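Long-range contact in hypothetical protein PA1234 (Pseudomonas aeruginosa, PDB 1Z6N), which is of unknown function but belongs to the thioredoxin family, consistent with a thiol-disulfide redox role, and binds magnesium: residues Ala28-Leu41 with Gln70-Leu82. Numbering follows the deposited sequence.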
loop_
_atom_site.group_PDB
_atom_site.type_symbol
_atom_site.label_atom_id
_atom_site.label_comp_id
_atom_site.label_asym_id
_atom_site.label_seq_id
_atom_site.Cartn_x
_atom_site.Cartn_y
_atom_site.Cartn_z
ATOM N N ALA A 28 14.941 7.262 -0.043
ATOM C CA ALA A 28 13.647 7.932 0.142
ATOM C C ALA A 28 12.720 7.049 0.975
ATOM O O ALA A 28 12.080 7.502 1.921
ATOM C CB ALA A 28 13.009 8.274 -1.213
ATOM N N VAL A 29 12.653 5.766 0.618
ATOM C CA VAL A 29 11.853 4.813 1.378
ATOM C C VAL A 29 12.308 4.724 2.843
ATOM O O VAL A 29 11.483 4.755 3.755
ATOM C CB VAL A 29 11.862 3.412 0.722
ATOM C CG1 VAL A 29 11.323 2.362 1.693
ATOM C CG2 VAL A 29 11.072 3.463 -0.578
ATOM N N ALA A 30 13.621 4.602 3.062
ATOM C CA ALA A 30 14.189 4.538 4.415
ATOM C C ALA A 30 13.776 5.732 5.259
ATOM O O ALA A 30 13.488 5.587 6.453
ATOM C CB ALA A 30 15.700 4.455 4.351
ATOM N N ARG A 31 13.775 6.913 4.649
ATOM C CA ARG A 31 13.458 8.142 5.376
ATOM C C ARG A 31 11.962 8.290 5.654
ATOM O O ARG A 31 11.585 8.756 6.727
ATOM C CB ARG A 31 14.003 9.362 4.646
ATOM C CG ARG A 31 15.518 9.448 4.732
ATOM C CD ARG A 31 16.059 10.725 4.123
ATOM N NE ARG A 31 15.674 10.854 2.716
ATOM C CZ ARG A 31 16.390 10.406 1.688
ATOM N NH1 ARG A 31 17.536 9.761 1.877
ATOM N NH2 ARG A 31 15.939 10.600 0.454
ATOM N N PHE A 32 11.101 7.892 4.715
ATOM C CA PHE A 32 9.666 7.896 5.017
ATOM C C PHE A 32 9.392 6.916 6.151
ATOM O O PHE A 32 8.607 7.200 7.060
ATOM C CB PHE A 32 8.797 7.556 3.787
ATOM C CG PHE A 32 8.789 8.624 2.727
ATOM C CD1 PHE A 32 8.405 9.942 3.039
ATOM C CD2 PHE A 32 9.149 8.321 1.418
ATOM C CE1 PHE A 32 8.415 10.932 2.042
ATOM C CE2 PHE A 32 9.156 9.298 0.420
ATOM C CZ PHE A 32 8.783 10.610 0.734
ATOM N N ARG A 33 10.049 5.760 6.099
ATOM C CA ARG A 33 9.926 4.746 7.134
ATOM C C ARG A 33 10.389 5.294 8.483
ATOM O O ARG A 33 9.684 5.173 9.488
ATOM C CB ARG A 33 10.707 3.493 6.741
ATOM C CG ARG A 33 10.614 2.345 7.722
ATOM C CD ARG A 33 11.664 1.250 7.434
ATOM N NE ARG A 33 11.637 0.697 6.074
ATOM C CZ ARG A 33 12.739 0.413 5.372
ATOM N NH1 ARG A 33 13.941 0.655 5.887
ATOM N NH2 ARG A 33 12.646 -0.090 4.147
ATOM N N GLN A 34 11.556 5.928 8.499
ATOM C CA GLN A 34 12.077 6.515 9.735
ATOM C C GLN A 34 11.153 7.604 10.294
ATOM O O GLN A 34 11.035 7.739 11.515
ATOM C CB GLN A 34 13.501 7.051 9.527
ATOM C CG GLN A 34 14.202 7.504 10.792
ATOM C CD GLN A 34 15.602 7.967 10.500
ATOM O OE1 GLN A 34 16.116 8.883 11.148
ATOM N NE2 GLN A 34 16.234 7.342 9.501
ATOM N N LYS A 35 10.524 8.380 9.411
ATOM C CA LYS A 35 9.588 9.433 9.839
ATOM C C LYS A 35 8.408 8.844 10.592
ATOM O O LYS A 35 8.046 9.303 11.685
ATOM C CB LYS A 35 9.102 10.294 8.665
ATOM C CG LYS A 35 8.015 11.317 9.062
ATOM C CD LYS A 35 7.744 12.291 7.932
ATOM C CE LYS A 35 6.718 13.345 8.330
ATOM N NZ LYS A 35 6.877 14.530 7.444
ATOM N N LEU A 36 7.809 7.821 9.992
ATOM C CA LEU A 36 6.698 7.120 10.608
ATOM C C LEU A 36 7.147 6.461 11.909
ATOM O O LEU A 36 6.452 6.553 12.923
ATOM C CB LEU A 36 6.140 6.090 9.619
ATOM C CG LEU A 36 4.682 5.669 9.718
ATOM C CD1 LEU A 36 3.744 6.846 9.954
ATOM C CD2 LEU A 36 4.340 4.934 8.431
ATOM N N GLU A 37 8.330 5.850 11.893
ATOM C CA GLU A 37 8.892 5.170 13.066
ATOM C C GLU A 37 9.260 6.095 14.236
ATOM O O GLU A 37 9.143 5.696 15.400
ATOM C CB GLU A 37 10.093 4.304 12.674
ATOM C CG GLU A 37 9.667 3.054 11.911
ATOM C CD GLU A 37 10.814 2.195 11.420
ATOM O OE1 GLU A 37 11.995 2.546 11.633
ATOM O OE2 GLU A 37 10.517 1.150 10.809
ATOM N N SER A 38 9.700 7.316 13.935
ATOM C CA SER A 38 10.045 8.278 14.996
ATOM C C SER A 38 8.837 9.087 15.470
ATOM O O SER A 38 8.702 9.357 16.669
ATOM C CB SER A 38 11.168 9.210 14.548
ATOM O OG SER A 38 10.789 9.954 13.403
ATOM N N ASN A 39 7.968 9.487 14.541
ATOM C CA ASN A 39 6.752 10.227 14.910
ATOM C C ASN A 39 5.694 9.326 15.553
ATOM O O ASN A 39 4.921 9.778 16.407
ATOM C CB ASN A 39 6.171 10.983 13.702
ATOM C CG ASN A 39 7.068 12.131 13.229
ATOM O OD1 ASN A 39 7.985 12.552 13.931
ATOM N ND2 ASN A 39 6.790 12.648 12.035
ATOM N N GLY A 40 5.668 8.057 15.145
ATOM C CA GLY A 40 4.723 7.066 15.672
ATOM C C GLY A 40 3.327 7.216 15.103
ATOM O O GLY A 40 3.037 8.190 14.398
ATOM N N LEU A 41 2.457 6.248 15.398
ATOM C CA LEU A 41 1.057 6.306 14.965
ATOM C C LEU A 41 0.139 6.845 16.062
ATOM O O LEU A 41 0.393 6.610 17.245
ATOM C CB LEU A 41 0.560 4.922 14.539
ATOM C CG LEU A 41 1.223 4.199 13.361
ATOM C CD1 LEU A 41 0.544 2.851 13.139
ATOM C CD2 LEU A 41 1.199 5.041 12.083
ATOM N N GLN A 70 6.898 4.948 -3.080
ATOM C CA GLN A 70 7.858 5.079 -1.976
ATOM C C GLN A 70 7.159 5.468 -0.671
ATOM O O GLN A 70 7.418 4.891 0.390
ATOM C CB GLN A 70 8.946 6.100 -2.313
ATOM C CG GLN A 70 9.784 5.721 -3.524
ATOM C CD GLN A 70 10.504 6.907 -4.114
ATOM O OE1 GLN A 70 10.445 8.026 -3.571
ATOM N NE2 GLN A 70 11.190 6.684 -5.231
ATOM N N ILE A 71 6.268 6.449 -0.771
ATOM C CA ILE A 71 5.528 6.978 0.382
ATOM C C ILE A 71 4.564 5.945 0.928
ATOM O O ILE A 71 4.665 5.533 2.075
ATOM C CB ILE A 71 4.771 8.253 -0.003
ATOM C CG1 ILE A 71 5.773 9.370 -0.339
ATOM C CG2 ILE A 71 3.834 8.700 1.129
ATOM C CD1 ILE A 71 5.184 10.538 -1.137
ATOM N N ASN A 72 3.589 5.531 0.114
ATOM C CA ASN A 72 2.509 4.757 0.692
ATOM C C ASN A 72 2.889 3.328 0.996
ATOM O O ASN A 72 2.347 2.730 1.920
ATOM C CB ASN A 72 1.269 4.834 -0.184
ATOM C CG ASN A 72 0.774 6.248 -0.326
ATOM O OD1 ASN A 72 0.376 6.877 0.654
ATOM N ND2 ASN A 72 0.836 6.774 -1.549
ATOM N N LEU A 73 3.826 2.771 0.229
ATOM C CA LEU A 73 4.250 1.414 0.523
ATOM C C LEU A 73 5.181 1.357 1.736
ATOM O O LEU A 73 5.136 0.374 2.474
ATOM C CB LEU A 73 4.848 0.728 -0.704
ATOM C CG LEU A 73 3.863 0.631 -1.876
ATOM C CD1 LEU A 73 4.530 -0.113 -3.053
ATOM C CD2 LEU A 73 2.561 -0.057 -1.464
ATOM N N ALA A 74 5.968 2.413 1.972
ATOM C CA ALA A 74 6.707 2.477 3.248
ATOM C C ALA A 74 5.720 2.408 4.426
ATOM O O ALA A 74 5.965 1.723 5.426
ATOM C CB ALA A 74 7.568 3.735 3.328
ATOM N N ALA A 75 4.600 3.115 4.296
ATOM C CA ALA A 75 3.587 3.134 5.372
ATOM C C ALA A 75 2.921 1.770 5.536
ATOM O O ALA A 75 2.767 1.277 6.663
ATOM C CB ALA A 75 2.546 4.228 5.119
ATOM N N LEU A 76 2.515 1.164 4.422
ATOM C CA LEU A 76 1.833 -0.126 4.478
ATOM C C LEU A 76 2.777 -1.242 4.946
ATOM O O LEU A 76 2.357 -2.147 5.662
ATOM C CB LEU A 76 1.137 -0.461 3.150
ATOM C CG LEU A 76 -0.027 0.484 2.794
ATOM C CD1 LEU A 76 -0.609 0.098 1.443
ATOM C CD2 LEU A 76 -1.125 0.479 3.878
ATOM N N ASP A 77 4.048 -1.153 4.580
ATOM C CA ASP A 77 5.032 -2.089 5.117
ATOM C C ASP A 77 5.200 -1.941 6.628
ATOM O O ASP A 77 5.317 -2.937 7.361
ATOM C CB ASP A 77 6.374 -1.920 4.420
ATOM C CG ASP A 77 7.462 -2.756 5.071
ATOM O OD1 ASP A 77 7.417 -3.998 4.910
ATOM O OD2 ASP A 77 8.336 -2.167 5.750
ATOM N N PHE A 78 5.192 -0.701 7.107
ATOM C CA PHE A 78 5.252 -0.465 8.552
ATOM C C PHE A 78 4.076 -1.163 9.241
ATOM O O PHE A 78 4.260 -1.847 10.249
ATOM C CB PHE A 78 5.295 1.030 8.831
ATOM C CG PHE A 78 5.418 1.382 10.288
ATOM C CD1 PHE A 78 6.514 0.963 11.045
ATOM C CD2 PHE A 78 4.458 2.179 10.893
ATOM C CE1 PHE A 78 6.618 1.314 12.404
ATOM C CE2 PHE A 78 4.566 2.536 12.246
ATOM C CZ PHE A 78 5.647 2.098 12.987
ATOM N N ALA A 79 2.884 -1.052 8.652
ATOM C CA ALA A 79 1.695 -1.716 9.199
ATOM C C ALA A 79 1.842 -3.234 9.226
ATOM O O ALA A 79 1.482 -3.877 10.207
ATOM C CB ALA A 79 0.429 -1.303 8.443
ATOM N N GLN A 80 2.403 -3.816 8.160
ATOM C CA GLN A 80 2.567 -5.263 8.125
ATOM C C GLN A 80 3.619 -5.748 9.135
ATOM O O GLN A 80 3.536 -6.867 9.647
ATOM C CB GLN A 80 2.886 -5.738 6.707
ATOM C CG GLN A 80 4.363 -5.743 6.335
ATOM C CD GLN A 80 4.603 -6.329 4.952
ATOM O OE1 GLN A 80 5.461 -5.855 4.170
ATOM N NE2 GLN A 80 3.833 -7.354 4.623
ATOM N N ARG A 81 4.598 -4.899 9.442
ATOM C CA ARG A 81 5.592 -5.250 10.448
ATOM C C ARG A 81 4.996 -5.204 11.858
ATOM O O ARG A 81 5.376 -5.997 12.722
ATOM C CB ARG A 81 6.824 -4.352 10.319
ATOM C CG ARG A 81 7.608 -4.684 9.058
ATOM C CD ARG A 81 8.915 -3.921 8.944
ATOM N NE ARG A 81 8.718 -2.508 8.632
ATOM C CZ ARG A 81 8.958 -1.514 9.486
ATOM N NH1 ARG A 81 9.397 -1.780 10.712
ATOM N NH2 ARG A 81 8.761 -0.253 9.113
ATOM N N LEU A 82 4.047 -4.295 12.069
ATOM C CA LEU A 82 3.340 -4.197 13.357
ATOM C C LEU A 82 2.240 -5.245 13.493
ATOM O O LEU A 82 1.898 -5.672 14.604
ATOM C CB LEU A 82 2.726 -2.809 13.517
ATOM C CG LEU A 82 3.667 -1.603 13.606
ATOM C CD1 LEU A 82 2.838 -0.336 13.521
ATOM C CD2 LEU A 82 4.519 -1.605 14.875
HETATM O O HOH W 1 8.340 0.538 6.130
#
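With CG of Phe78 swung anti to its backbone N (chi1 -177°), the ring leans across to helix 28-39 and lies among Leu36, Glu37 and Leu41. Leu36, whose CG is also roughly anti to the backbone N, brings that atom to 3.7 Å from CD2 of Phe78 and sets its CD2 methyl against Ala75. Leu41, just past the glycine that ends the helix, meets the ring at its edge through CG and touches Leu82 methyl to methyl, CD1 to CD1. CG of Glu37 comes within 3.5 Å of CE1 of Phe78, and the extended chain carries the carboxylate on to Arg81. OE2 of Glu37 accepts from NH2 of Arg81 at 2.8 Å on its anti side, with the carboxylate and guanidinium planes 72° apart; NH1 adds a weak bond to the same oxygen. OD2 of Asp77 takes NE of Arg81 at 2.9 Å, so two carboxylates fix the guanidinium. A water ties this network to the backbone, donating to Ala74 O and Asp77 OD2 (both 2.7 Å from the water O) and accepting from Arg81 NH2 and, weakly, Arg33 NE. Both carboxylates probably offset the two nearby arginines. Toward the start of both segments, CG1 of Ile71 sits over one face of the Phe32 ring, 3.7 Å from its centroid, in a CH-pi contact. The small Ala74 faces Phe32 CB, consistent with the 8.8 Å approach of the axes of 28-39 and 70-82, which cross at -50°. Val29 CG2 packs on CB of Gln70, whose amide nitrogen bonds to Met64 O. Helix 67-82, at whose start Cys66 and Cys69 form a CxxC resembling that of thioredoxins, is covered by helix 23-39 within the alpha-beta-alpha sandwich of a thioredoxin-like fold.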